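Type III restriction-modification enzyme EcoP15I Mod subunit (Escherichia coli, PDB 4ZCF) methylates a single adenine in its 5'-CAGCAG-3' DNA site using S-adenosyl-L-methionine, and joins the Res subunit for DNA restriction. Local coordinates at residues L77-K82 and D543-T548; I178-Y183 and V210-F215; D223-N228 and S390-G396; D332-P336 and F367-E371; A448-F452 and Q463-V467. All coordinates share one frame; numbering follows the deposited sequence.

Contact 1: L77-K82 and D543-T548; sequences LLAEDK and DTLLTT
Thr547 lays its CG2 methyl over the backbone of Leu78 and Ala79, coming within 3.4 Å of Leu78 O. The contact joins helix 539-552, from the C-terminal domain, to strand 76-80, an outermost strand of the large mixed sheet of the methylase. Helix and strand run across each other: the axes of the two short segments pass at 6.6 Å and make an angle of 107°. Thr544, Thr547 and Thr548, spaced i, i+3 and i+4, share the side of the helix that meets the strand. In Thr547 the hydroxyl is anti to the carbonyl carbon (chi1 -64°), which leaves the methyl as the group pressed on the strand. Leu77 crosses Thr544 and Thr548 at about a right angle, with Leu77 CB 3.8 Å from Thr544 CG2 and its CD2 branch against the methyl of Thr548. Thr548 OG1 lies 2.9 Å from Leu78 O and also 2.7 Å from Thr544 O, so the hydroxyl hydrogen may go to either carbonyl. The hydroxyl of Thr544 instead bonds Glu540 O in the preceding turn, beside the methyl of Ala79. On its other edge the strand pairs with strand 508-514, through backbone bonds of Leu77 with Met513 and Ala79 with Gln511. Polar links close the far end. Lys82 NZ makes a salt bridge to Glu80 OE2 at 2.9 Å, on the anti side of the carboxylate and 31° out of its plane, while Asn85 bonds Glu80 OE1. A water accepts from Lys82 NZ at 3.1 Å and donates to Asp543 O at 2.7 Å.

Contact 2: I178-Y183 and V210-F215; sequences IYPRLY and VCDEIF. With MN (manganese (II) ion), chain G.
Ile214 meets the ring of Tyr179, its CD1 3.6 Å from Tyr179 CD2 and its CG1 beside CE2. This is helix-on-helix packing in the Rossmann-like methylase fold: helices 171-188 and 204-215 are joined through strand 193-199 and run at 38°, with segment axes 10.3 Å apart. Val210 CG2 adds a methyl at the ring's edge, 3.9 Å from Tyr179 CD2. The other branch, Val210 CG1, takes Ile178 CD1 at 3.6 Å. The second branch of Ile214, CG2, rests 3.8 Å from Leu182 O, so the isoleucine straddles one turn of the opposing helix. Leu182 CD1 in turn reaches Cys211 SG at 4.1 Å.

With CG anti to the backbone N (chi1 -177°), the Tyr179 ring reaches across to Val210 and Ile214. Ala66 and Arg67 of helix 63-71 also touch the Tyr179 side chain. Leu182, Cys211 and Phe215 all touch Ile195 or Ile197, placing both helices against strand 193-199. No hydrogen bond crosses between the segments. At the outer end, Glu213 packs on His168 of the restriction endonuclease chain, turns OE1 toward the edge of the Tyr179 ring, and binds manganese through OE2 at 2.4 Å.

Contact 3: D223-N228 and S390-G396; sequences DLVWKN and SVIHLDG
Ser390 O accepts the backbone N of Val225 at 2.6 Å, while the Ser390 hydroxyl bonds His241 and Glu240 of the second subunit. Val391 lies level with Val225, on the same sheet face. Ile392, on the face of Trp226, uses both backbone groups: its N donates to Val225 O at 2.7 Å and its O accepts Lys227 N at 2.8 Å. His393 lies obliquely against CB and CG of Lys227, whose NZ bonds Ala229 O, and also meets His393 of the second subunit. Leu394 N donates to Lys227 O at 3.0 Å. Leu394 O receives a weak, bent bond from Trp226 NE1 (2.9 Å, 125° at the hydrogen), and Leu394 CB lies in plane at the indole edge. With CG anti to the backbone N (chi1 -175°), the indole extends past Leu394, bringing Trp226 CZ2 near Gly396 CA. A leucine in place of Trp226 would probably leave Leu394 O without this donor and open a gap beside Gly396 CA. Past the last bridge, in loop, Gly396 N bonds Asn228 O at 2.9 Å. The alternating bonds and 23° between segment axes are those of a twisted parallel pair, here at an edge of the methylase sheet against the other subunit.

Contact 4: D332-P336 and F367-E371; sequences DIIHP and FGDDE
Ile333 brings its CG2 methyl to the edge of the Phe367 ring, 3.9 Å from Phe367 CE1. Ile334 gives its carbonyl rather than its side chain, Ile334 O lying 3.7 Å from the same CE1. His335 then turns its imidazole into the bend of residues 367-371, CG being anti to the backbone N (chi1 -168°). Its NE2-H points to Gly368 O at 2.8 Å, nearly straight at 170°; the acceptor lies in the imidazole plane, although the donor stands well above the carbonyl plane. The other ring nitrogen, ND1, accepts from Thr338 N, so both are engaged, which should fix the ring's rotation. Both segments are loops beside a small four-stranded antiparallel sheet, whose strand 365-366 leads into Phe367. Their nearest atom is about 6 Å from the DNA, consistent with a target-recognition region. Asp370 CA and Glu371 N lie over one face of the imidazole near its rim, and Pro336 CD over the opposite face, also near the rim. Pro336 CD makes a CH-pi contact with Phe367 too, 10° off the ring normal. With an alanine at Phe367, Pro336 would probably lose this ring face and a gap would open beside Ile333 CG2. Pro336 CG lies 3.6 Å from Phe367 CD2.

Contact 5: A448-F452 and Q463-V467; sequences AHTVF and QFITV
An apolar helix-on-strand contact centred on one phenylalanine ring, this pairing lies within a beta-alpha-beta unit of the Rossmann-like methylase: strand 434-439, helix 446-455, strand 461-468. The two short segments run nearly antiparallel, at 167°, with their axes 8.3 Å apart. Phe464 is the group that fills the space between them. Its CG stands between the backbone N and the carbonyl carbon (chi1 76°), which carries the ring from the strand toward the helix. Ala448 CB sits over the centre of that ring, 3.5 Å from the Phe464 centroid and almost on the ring normal, a clear CH-pi contact. Phe452 receives the edge of the same ring on its face: the pair is an offset edge-to-face arrangement with planes at 83° and centroids 5.2 Å apart. The leading atom is Phe464 CE2, 3.4 Å from Phe452 CZ. Val451 covers the stem, its CG2 3.9 Å from Phe464 CB, and Thr466 CG2 adds a looser methyl contact with Ala448 CB at 4.2 Å.

Further out, Phe464 also stacks with the His95 ring and its backbone N bonds His95 ND1, while helix 487-500 touches Ala448 and Phe452. With no hydrogen bond between the segments, cohesion here rests on dispersion and on the weak electrostatics of C-H groups meeting aromatic faces; being sensitive to ring orientation, these contacts should restrain how Phe464 turns.

Contacts 1, 3 and 5 belong to one large mixed sheet: contacts 1 and 3 lie at its two outermost strands, their centres about 41 Å apart, and contact 5 on a strand between them. Contact 2 packs helices on strand 193-199 of that sheet, and its helix 204-215 is followed in the chain by strand 220-227 of contact 3; nearest atoms of the two contacts are about 8 Å apart. Contact 4 stands far off, its centre about 44 Å from that of contact 3, but comes nearest the DNA, about 6 Å between nearest atoms. A manganese ion is bound by Glu213 of contact 2. Residues 123-126, predicted to bind S-adenosyl methionine, follow strand 117-122 of the same sheet.

Contact 1: L77-K82 and D543-T548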
# COMPACT_ATOMS: atom_id res chain seq x y z
N LEU A 77 12.83 -5.32 -27.88
CA LEU A 77 13.86 -6.20 -27.35
C LEU A 77 14.82 -5.31 -26.52
O LEU A 77 14.77 -4.08 -26.59
CB LEU A 77 14.63 -6.93 -28.47
CG LEU A 77 13.87 -7.69 -29.57
CD1 LEU A 77 14.86 -8.40 -30.49
CD2 LEU A 77 12.90 -8.73 -28.99
N LEU A 78 15.73 -5.95 -25.80
CA LEU A 78 16.74 -5.28 -24.99
C LEU A 78 18.15 -5.71 -25.43
O LEU A 78 18.36 -6.86 -25.80
CB LEU A 78 16.54 -5.57 -23.49
CG LEU A 78 17.27 -4.61 -22.53
CD1 LEU A 78 16.49 -3.33 -22.34
CD2 LEU A 78 17.57 -5.27 -21.22
N ALA A 79 19.08 -4.77 -25.40
CA ALA A 79 20.48 -5.00 -25.72
C ALA A 79 21.32 -4.10 -24.86
O ALA A 79 20.84 -3.09 -24.36
CB ALA A 79 20.74 -4.72 -27.19
N GLU A 80 22.60 -4.49 -24.69
CA GLU A 80 23.64 -3.82 -23.93
C GLU A 80 24.29 -2.73 -24.72
O GLU A 80 24.31 -2.80 -25.95
CB GLU A 80 24.79 -4.81 -23.68
CG GLU A 80 24.52 -5.94 -22.73
CD GLU A 80 25.80 -6.64 -22.36
OE1 GLU A 80 26.49 -6.18 -21.42
OE2 GLU A 80 26.14 -7.63 -23.05
N ASP A 81 24.95 -1.80 -24.02
CA ASP A 81 25.85 -0.83 -24.63
C ASP A 81 27.17 -1.56 -24.42
O ASP A 81 27.74 -1.47 -23.32
CB ASP A 81 25.87 0.53 -23.93
CG ASP A 81 26.72 1.58 -24.63
OD1 ASP A 81 27.83 1.23 -25.09
OD2 ASP A 81 26.28 2.73 -24.73
N LYS A 82 27.58 -2.38 -25.41
CA LYS A 82 28.79 -3.23 -25.37
C LYS A 82 30.06 -2.45 -25.03
O LYS A 82 30.83 -2.93 -24.21
CB LYS A 82 28.97 -4.07 -26.65
CG LYS A 82 27.78 -4.97 -27.03
CD LYS A 82 27.73 -6.27 -26.24
CE LYS A 82 26.44 -7.03 -26.49
NZ LYS A 82 26.44 -8.38 -25.85
N ASP A 543 23.36 -10.78 -30.62
CA ASP A 543 23.63 -10.32 -29.26
C ASP A 543 22.37 -9.77 -28.59
O ASP A 543 22.17 -10.02 -27.41
CB ASP A 543 24.77 -9.30 -29.25
CG ASP A 543 26.16 -9.90 -29.44
OD1 ASP A 543 26.35 -11.10 -29.07
OD2 ASP A 543 27.07 -9.17 -29.90
N THR A 544 21.51 -9.05 -29.35
CA THR A 544 20.21 -8.55 -28.90
C THR A 544 19.30 -9.72 -28.44
O THR A 544 18.67 -9.62 -27.39
CB THR A 544 19.56 -7.64 -29.95
OG1 THR A 544 20.50 -6.62 -30.32
CG2 THR A 544 18.26 -6.99 -29.45
N LEU A 545 19.28 -10.84 -29.20
CA LEU A 545 18.50 -12.04 -28.88
C LEU A 545 18.93 -12.71 -27.61
O LEU A 545 18.09 -13.00 -26.78
CB LEU A 545 18.58 -13.08 -30.01
CG LEU A 545 17.84 -12.80 -31.31
CD1 LEU A 545 17.89 -14.04 -32.18
CD2 LEU A 545 16.39 -12.41 -31.06
N LEU A 546 20.24 -12.97 -27.46
CA LEU A 546 20.84 -13.62 -26.28
C LEU A 546 20.48 -12.87 -25.00
O LEU A 546 20.05 -13.50 -24.03
CB LEU A 546 22.36 -13.68 -26.48
CG LEU A 546 23.21 -14.33 -25.40
CD1 LEU A 546 22.84 -15.81 -25.17
CD2 LEU A 546 24.68 -14.19 -25.74
N THR A 547 20.63 -11.53 -25.01
CA THR A 547 20.36 -10.57 -23.93
C THR A 547 18.86 -10.59 -23.57
O THR A 547 18.53 -10.70 -22.39
CB THR A 547 20.87 -9.16 -24.36
OG1 THR A 547 22.30 -9.22 -24.52
CG2 THR A 547 20.49 -8.04 -23.37
N THR A 548 17.98 -10.48 -24.57
CA THR A 548 16.53 -10.53 -24.40
C THR A 548 16.10 -11.91 -23.85
O THR A 548 15.37 -11.97 -22.88
CB THR A 548 15.83 -10.19 -25.73
OG1 THR A 548 16.32 -8.94 -26.23
CG2 THR A 548 14.32 -10.16 -25.61
O HOH W 1 24.39 -10.65 -25.96

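Contact 2: I178-Y183 and V210-F215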
# COMPACT_ATOMS: atom_id res chain seq x y z
N ILE A 178 0.38 7.91 -15.33
CA ILE A 178 1.00 7.14 -14.22
C ILE A 178 0.45 5.75 -13.95
O ILE A 178 1.25 4.89 -13.59
CB ILE A 178 1.27 7.91 -12.89
CG1 ILE A 178 0.04 8.68 -12.41
CG2 ILE A 178 2.50 8.83 -12.98
CD1 ILE A 178 -0.96 7.88 -11.62
N TYR A 179 -0.89 5.55 -14.01
CA TYR A 179 -1.54 4.26 -13.73
C TYR A 179 -0.77 3.01 -14.22
O TYR A 179 -0.47 2.15 -13.37
CB TYR A 179 -3.02 4.22 -14.18
CG TYR A 179 -3.72 2.91 -13.83
CD1 TYR A 179 -3.53 1.76 -14.59
CD2 TYR A 179 -4.52 2.81 -12.69
CE1 TYR A 179 -4.08 0.54 -14.21
CE2 TYR A 179 -5.11 1.60 -12.32
CZ TYR A 179 -4.88 0.46 -13.09
OH TYR A 179 -5.42 -0.76 -12.75
N PRO A 180 -0.47 2.82 -15.54
CA PRO A 180 0.16 1.56 -15.96
C PRO A 180 1.58 1.39 -15.43
O PRO A 180 2.03 0.26 -15.22
CB PRO A 180 0.10 1.64 -17.48
CG PRO A 180 0.10 3.09 -17.79
CD PRO A 180 -0.75 3.68 -16.72
N ARG A 181 2.26 2.51 -15.20
CA ARG A 181 3.62 2.55 -14.65
C ARG A 181 3.66 2.06 -13.18
O ARG A 181 4.41 1.12 -12.86
CB ARG A 181 4.21 3.95 -14.84
CG ARG A 181 4.54 4.20 -16.32
CD ARG A 181 4.51 5.65 -16.71
NE ARG A 181 4.96 5.83 -18.09
CZ ARG A 181 4.19 5.70 -19.16
NH1 ARG A 181 2.89 5.40 -19.02
NH2 ARG A 181 4.70 5.84 -20.37
N LEU A 182 2.74 2.59 -12.34
CA LEU A 182 2.55 2.21 -10.94
C LEU A 182 2.02 0.79 -10.84
O LEU A 182 2.40 0.06 -9.92
CB LEU A 182 1.56 3.16 -10.27
CG LEU A 182 1.99 4.63 -10.05
CD1 LEU A 182 0.96 5.34 -9.24
CD2 LEU A 182 3.37 4.74 -9.34
N TYR A 183 1.15 0.39 -11.80
CA TYR A 183 0.59 -0.95 -11.87
C TYR A 183 1.68 -1.99 -12.08
O TYR A 183 1.75 -2.95 -11.31
CB TYR A 183 -0.52 -1.03 -12.94
CG TYR A 183 -1.23 -2.37 -12.96
CD1 TYR A 183 -2.32 -2.62 -12.13
CD2 TYR A 183 -0.76 -3.42 -13.76
CE1 TYR A 183 -2.96 -3.87 -12.12
CE2 TYR A 183 -1.38 -4.67 -13.74
CZ TYR A 183 -2.50 -4.88 -12.95
OH TYR A 183 -3.11 -6.11 -12.95
N VAL A 210 -5.31 7.15 -6.51
CA VAL A 210 -4.94 6.07 -7.46
C VAL A 210 -4.03 5.03 -6.81
O VAL A 210 -4.08 3.86 -7.19
CB VAL A 210 -4.43 6.58 -8.84
CG1 VAL A 210 -2.95 6.92 -8.81
CG2 VAL A 210 -4.72 5.57 -9.94
N CYS A 211 -3.24 5.43 -5.79
CA CYS A 211 -2.36 4.53 -5.04
C CYS A 211 -3.17 3.65 -4.14
O CYS A 211 -2.80 2.50 -3.89
CB CYS A 211 -1.32 5.30 -4.25
SG CYS A 211 0.11 5.81 -5.23
N ASP A 212 -4.29 4.20 -3.65
CA ASP A 212 -5.28 3.48 -2.86
C ASP A 212 -5.85 2.37 -3.74
O ASP A 212 -5.83 1.23 -3.32
CB ASP A 212 -6.38 4.44 -2.36
CG ASP A 212 -5.97 5.34 -1.18
OD1 ASP A 212 -4.94 5.05 -0.54
OD2 ASP A 212 -6.72 6.31 -0.88
N GLU A 213 -6.19 2.69 -5.00
CA GLU A 213 -6.69 1.72 -5.98
C GLU A 213 -5.69 0.59 -6.26
O GLU A 213 -6.04 -0.57 -6.04
CB GLU A 213 -7.04 2.45 -7.30
CG GLU A 213 -8.49 2.34 -7.72
CD GLU A 213 -8.83 1.02 -8.37
OE1 GLU A 213 -8.17 0.68 -9.38
OE2 GLU A 213 -9.72 0.32 -7.84
N ILE A 214 -4.46 0.95 -6.74
CA ILE A 214 -3.39 0.02 -7.10
C ILE A 214 -2.80 -0.75 -5.91
O ILE A 214 -2.50 -1.93 -6.06
CB ILE A 214 -2.29 0.75 -8.01
CG1 ILE A 214 -2.88 1.23 -9.35
CG2 ILE A 214 -0.99 -0.06 -8.25
CD1 ILE A 214 -2.41 2.58 -9.75
N PHE A 215 -2.60 -0.09 -4.73
CA PHE A 215 -1.96 -0.79 -3.60
C PHE A 215 -2.85 -1.19 -2.45
O PHE A 215 -2.43 -1.99 -1.62
CB PHE A 215 -0.81 0.03 -3.03
CG PHE A 215 0.32 0.31 -3.99
CD1 PHE A 215 1.41 -0.55 -4.06
CD2 PHE A 215 0.34 1.47 -4.75
CE1 PHE A 215 2.47 -0.29 -4.93
CE2 PHE A 215 1.41 1.74 -5.61
CZ PHE A 215 2.45 0.85 -5.71
MN MN G . -11.82 -0.70 -8.19

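Contact 3: D223-N228 and S390-G396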
# COMPACT_ATOMS: atom_id res chain seq x y z
N ASP A 223 2.70 9.90 4.62
CA ASP A 223 3.15 10.94 3.71
C ASP A 223 4.10 11.80 4.46
O ASP A 223 3.91 12.04 5.65
CB ASP A 223 1.99 11.77 3.14
CG ASP A 223 0.89 10.90 2.52
OD1 ASP A 223 1.24 9.93 1.77
OD2 ASP A 223 -0.30 11.14 2.83
N LEU A 224 5.17 12.19 3.76
CA LEU A 224 6.22 13.03 4.29
C LEU A 224 6.09 14.41 3.68
O LEU A 224 5.68 14.55 2.52
CB LEU A 224 7.63 12.45 3.99
CG LEU A 224 7.87 10.98 4.34
CD1 LEU A 224 9.03 10.40 3.50
CD2 LEU A 224 8.14 10.79 5.83
N VAL A 225 6.40 15.44 4.47
CA VAL A 225 6.33 16.84 4.06
C VAL A 225 7.73 17.34 3.92
O VAL A 225 8.49 17.34 4.88
CB VAL A 225 5.44 17.68 5.00
CG1 VAL A 225 5.59 19.17 4.75
CG2 VAL A 225 3.97 17.24 4.86
N TRP A 226 8.12 17.64 2.69
CA TRP A 226 9.45 18.18 2.39
C TRP A 226 9.37 19.71 2.25
O TRP A 226 8.86 20.22 1.26
CB TRP A 226 10.06 17.50 1.12
CG TRP A 226 11.48 17.90 0.81
CD1 TRP A 226 12.45 18.23 1.71
CD2 TRP A 226 12.09 17.97 -0.48
NE1 TRP A 226 13.59 18.62 1.05
CE2 TRP A 226 13.42 18.42 -0.29
CE3 TRP A 226 11.63 17.74 -1.79
CZ2 TRP A 226 14.30 18.61 -1.36
CZ3 TRP A 226 12.50 17.93 -2.86
CH2 TRP A 226 13.82 18.37 -2.64
N LYS A 227 9.80 20.44 3.31
CA LYS A 227 9.88 21.90 3.31
C LYS A 227 11.26 22.21 2.68
O LYS A 227 12.30 22.06 3.33
CB LYS A 227 9.66 22.47 4.73
CG LYS A 227 10.26 23.85 4.97
CD LYS A 227 9.33 24.99 4.74
CE LYS A 227 9.98 26.28 5.20
NZ LYS A 227 11.24 26.62 4.48
N ASN A 228 11.24 22.51 1.37
CA ASN A 228 12.39 22.64 0.48
C ASN A 228 12.62 23.99 -0.17
O ASN A 228 13.58 24.14 -0.94
CB ASN A 228 12.23 21.58 -0.62
CG ASN A 228 11.07 21.79 -1.56
OD1 ASN A 228 10.05 22.36 -1.21
ND2 ASN A 228 11.19 21.32 -2.81
N SER A 390 7.86 13.02 10.06
CA SER A 390 7.01 13.30 8.89
C SER A 390 7.29 14.61 8.14
O SER A 390 6.93 14.73 6.96
CB SER A 390 5.53 13.19 9.25
OG SER A 390 5.11 14.26 10.07
N VAL A 391 7.90 15.60 8.84
CA VAL A 391 8.22 16.92 8.27
C VAL A 391 9.73 17.09 8.13
O VAL A 391 10.42 17.23 9.13
CB VAL A 391 7.57 18.08 9.07
CG1 VAL A 391 7.88 19.45 8.42
CG2 VAL A 391 6.08 17.88 9.21
N ILE A 392 10.24 17.09 6.88
CA ILE A 392 11.68 17.26 6.58
C ILE A 392 12.01 18.66 6.04
O ILE A 392 11.49 19.04 4.99
CB ILE A 392 12.22 16.15 5.65
CG1 ILE A 392 11.62 14.76 5.98
CG2 ILE A 392 13.74 16.16 5.60
CD1 ILE A 392 11.58 13.79 4.81
N HIS A 393 12.90 19.37 6.73
CA HIS A 393 13.42 20.70 6.39
C HIS A 393 14.75 20.53 5.75
O HIS A 393 15.72 20.18 6.41
CB HIS A 393 13.57 21.60 7.65
CG HIS A 393 12.25 21.94 8.23
ND1 HIS A 393 11.55 23.06 7.80
CD2 HIS A 393 11.48 21.24 9.09
CE1 HIS A 393 10.39 23.02 8.44
NE2 HIS A 393 10.31 21.94 9.23
N LEU A 394 14.79 20.75 4.44
CA LEU A 394 16.00 20.61 3.65
C LEU A 394 15.83 21.43 2.39
O LEU A 394 14.92 21.16 1.60
CB LEU A 394 16.23 19.12 3.33
CG LEU A 394 17.42 18.79 2.47
CD1 LEU A 394 18.71 18.78 3.29
CD2 LEU A 394 17.17 17.48 1.73
N ASP A 395 16.68 22.47 2.24
CA ASP A 395 16.67 23.35 1.09
C ASP A 395 16.97 22.55 -0.18
O ASP A 395 18.01 21.89 -0.27
CB ASP A 395 17.70 24.49 1.27
CG ASP A 395 17.42 25.79 0.51
OD1 ASP A 395 16.56 25.77 -0.42
OD2 ASP A 395 18.03 26.82 0.85
N GLY A 396 16.03 22.61 -1.12
CA GLY A 396 16.14 21.91 -2.39
C GLY A 396 17.09 22.58 -3.37
O GLY A 396 17.58 21.92 -4.28

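Contact 4: D332-P336 and F367-E371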
# COMPACT_ATOMS: atom_id res chain seq x y z
N ASP A 332 2.82 2.09 44.87
CA ASP A 332 3.88 2.79 45.57
C ASP A 332 5.27 2.37 45.12
O ASP A 332 5.59 1.18 45.14
CB ASP A 332 3.76 2.60 47.11
CG ASP A 332 2.63 3.31 47.83
OD1 ASP A 332 1.84 4.03 47.17
OD2 ASP A 332 2.52 3.14 49.07
N ILE A 333 6.12 3.36 44.78
CA ILE A 333 7.52 3.14 44.44
C ILE A 333 8.29 3.75 45.62
O ILE A 333 8.19 4.95 45.88
CB ILE A 333 7.94 3.70 43.05
CG1 ILE A 333 7.07 3.04 41.93
CG2 ILE A 333 9.44 3.49 42.81
CD1 ILE A 333 7.11 3.64 40.68
N ILE A 334 8.99 2.89 46.39
CA ILE A 334 9.68 3.32 47.60
C ILE A 334 11.02 3.95 47.34
O ILE A 334 11.86 3.38 46.64
CB ILE A 334 9.61 2.27 48.75
CG1 ILE A 334 8.39 2.54 49.68
CG2 ILE A 334 10.91 2.17 49.59
CD1 ILE A 334 7.01 2.19 49.11
N HIS A 335 11.19 5.16 47.88
CA HIS A 335 12.43 5.93 47.81
C HIS A 335 13.52 5.16 48.60
O HIS A 335 13.23 4.65 49.69
CB HIS A 335 12.20 7.35 48.35
CG HIS A 335 13.33 8.27 48.04
ND1 HIS A 335 14.40 8.43 48.91
CD2 HIS A 335 13.56 9.01 46.92
CE1 HIS A 335 15.23 9.26 48.31
NE2 HIS A 335 14.76 9.64 47.11
N PRO A 336 14.74 4.96 48.05
CA PRO A 336 15.75 4.15 48.76
C PRO A 336 16.35 4.75 50.03
O PRO A 336 16.98 4.01 50.78
CB PRO A 336 16.83 3.89 47.70
CG PRO A 336 16.29 4.41 46.43
CD PRO A 336 15.27 5.43 46.76
N PHE A 367 16.13 8.36 41.17
CA PHE A 367 15.34 8.92 42.26
C PHE A 367 15.84 10.32 42.57
O PHE A 367 17.01 10.62 42.31
CB PHE A 367 15.47 8.06 43.52
CG PHE A 367 14.76 6.73 43.46
CD1 PHE A 367 13.40 6.64 43.76
CD2 PHE A 367 15.44 5.57 43.13
CE1 PHE A 367 12.73 5.41 43.72
CE2 PHE A 367 14.77 4.34 43.10
CZ PHE A 367 13.42 4.26 43.39
N GLY A 368 14.97 11.15 43.13
CA GLY A 368 15.34 12.49 43.60
C GLY A 368 16.05 12.42 44.94
O GLY A 368 16.26 11.32 45.49
N ASP A 369 16.42 13.58 45.51
CA ASP A 369 17.08 13.62 46.82
C ASP A 369 16.09 13.22 47.94
O ASP A 369 16.50 12.95 49.06
CB ASP A 369 17.74 14.99 47.08
CG ASP A 369 18.87 15.32 46.12
OD1 ASP A 369 19.86 14.54 46.05
OD2 ASP A 369 18.79 16.39 45.44
N ASP A 370 14.78 13.15 47.60
CA ASP A 370 13.68 12.71 48.46
C ASP A 370 12.49 12.19 47.61
O ASP A 370 12.55 12.22 46.38
CB ASP A 370 13.27 13.81 49.46
CG ASP A 370 12.65 15.07 48.88
OD1 ASP A 370 11.93 14.96 47.87
OD2 ASP A 370 12.82 16.14 49.49
N GLU A 371 11.42 11.73 48.27
CA GLU A 371 10.21 11.19 47.66
C GLU A 371 9.34 12.23 46.91
O GLU A 371 8.48 11.83 46.13
CB GLU A 371 9.39 10.40 48.71
CG GLU A 371 8.63 11.24 49.73
CD GLU A 371 9.38 11.80 50.94
OE1 GLU A 371 8.70 12.14 51.94
OE2 GLU A 371 10.63 11.91 50.90

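Contact 5: A448-F452 and Q463-V467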
# COMPACT_ATOMS: atom_id res chain seq x y z
N ALA A 448 20.68 7.17 -8.34
CA ALA A 448 21.84 6.37 -8.70
C ALA A 448 23.07 6.94 -7.99
O ALA A 448 23.78 6.19 -7.34
CB ALA A 448 22.02 6.40 -10.21
N HIS A 449 23.24 8.27 -8.03
CA HIS A 449 24.32 9.00 -7.38
C HIS A 449 24.29 8.72 -5.87
O HIS A 449 25.31 8.32 -5.30
CB HIS A 449 24.22 10.50 -7.69
CG HIS A 449 25.42 11.32 -7.28
ND1 HIS A 449 25.63 12.60 -7.78
CD2 HIS A 449 26.42 11.03 -6.40
CE1 HIS A 449 26.72 13.04 -7.20
NE2 HIS A 449 27.25 12.13 -6.37
N THR A 450 23.11 8.86 -5.25
CA THR A 450 22.85 8.59 -3.85
C THR A 450 23.29 7.17 -3.47
O THR A 450 23.81 6.99 -2.37
CB THR A 450 21.36 8.87 -3.56
OG1 THR A 450 21.08 10.26 -3.79
CG2 THR A 450 20.94 8.47 -2.17
N VAL A 451 23.11 6.18 -4.35
CA VAL A 451 23.56 4.79 -4.10
C VAL A 451 25.10 4.74 -4.10
O VAL A 451 25.68 4.11 -3.21
CB VAL A 451 22.88 3.73 -5.03
CG1 VAL A 451 23.50 2.36 -4.85
CG2 VAL A 451 21.37 3.67 -4.79
N PHE A 452 25.77 5.48 -5.03
CA PHE A 452 27.25 5.58 -5.07
C PHE A 452 27.76 6.12 -3.73
O PHE A 452 28.57 5.44 -3.11
CB PHE A 452 27.76 6.43 -6.26
CG PHE A 452 27.60 5.84 -7.66
CD1 PHE A 452 27.83 4.49 -7.90
CD2 PHE A 452 27.28 6.66 -8.74
CE1 PHE A 452 27.75 3.96 -9.19
CE2 PHE A 452 27.16 6.12 -10.03
CZ PHE A 452 27.40 4.77 -10.24
N GLN A 463 21.91 -1.89 -4.84
CA GLN A 463 22.13 -1.91 -6.28
C GLN A 463 21.11 -0.96 -6.86
O GLN A 463 19.95 -0.96 -6.44
CB GLN A 463 21.91 -3.31 -6.85
CG GLN A 463 22.60 -4.40 -6.07
CD GLN A 463 21.89 -5.70 -6.28
OE1 GLN A 463 21.99 -6.33 -7.34
NE2 GLN A 463 21.11 -6.09 -5.27
N PHE A 464 21.52 -0.14 -7.78
CA PHE A 464 20.55 0.76 -8.37
C PHE A 464 20.14 0.28 -9.76
O PHE A 464 20.95 -0.27 -10.51
CB PHE A 464 21.05 2.23 -8.39
CG PHE A 464 22.09 2.63 -9.42
CD1 PHE A 464 21.76 2.72 -10.78
CD2 PHE A 464 23.37 3.03 -9.03
CE1 PHE A 464 22.71 3.12 -11.73
CE2 PHE A 464 24.32 3.44 -9.99
CZ PHE A 464 23.98 3.49 -11.33
N ILE A 465 18.88 0.53 -10.11
CA ILE A 465 18.33 0.32 -11.44
C ILE A 465 17.60 1.62 -11.70
O ILE A 465 16.76 1.98 -10.89
CB ILE A 465 17.40 -0.93 -11.59
CG1 ILE A 465 18.05 -2.23 -11.13
CG2 ILE A 465 16.88 -1.06 -13.02
CD1 ILE A 465 17.05 -3.38 -10.88
N THR A 466 17.99 2.37 -12.75
CA THR A 466 17.33 3.62 -13.16
C THR A 466 16.98 3.61 -14.64
O THR A 466 17.77 3.15 -15.46
CB THR A 466 18.00 4.94 -12.68
OG1 THR A 466 19.23 5.18 -13.39
CG2 THR A 466 18.21 5.01 -11.15
N VAL A 467 15.80 4.14 -14.97
CA VAL A 467 15.28 4.21 -16.32
C VAL A 467 15.11 5.66 -16.78
O VAL A 467 14.64 6.49 -16.02
CB VAL A 467 13.98 3.36 -16.50
CG1 VAL A 467 13.69 3.13 -17.99
CG2 VAL A 467 14.10 2.02 -15.77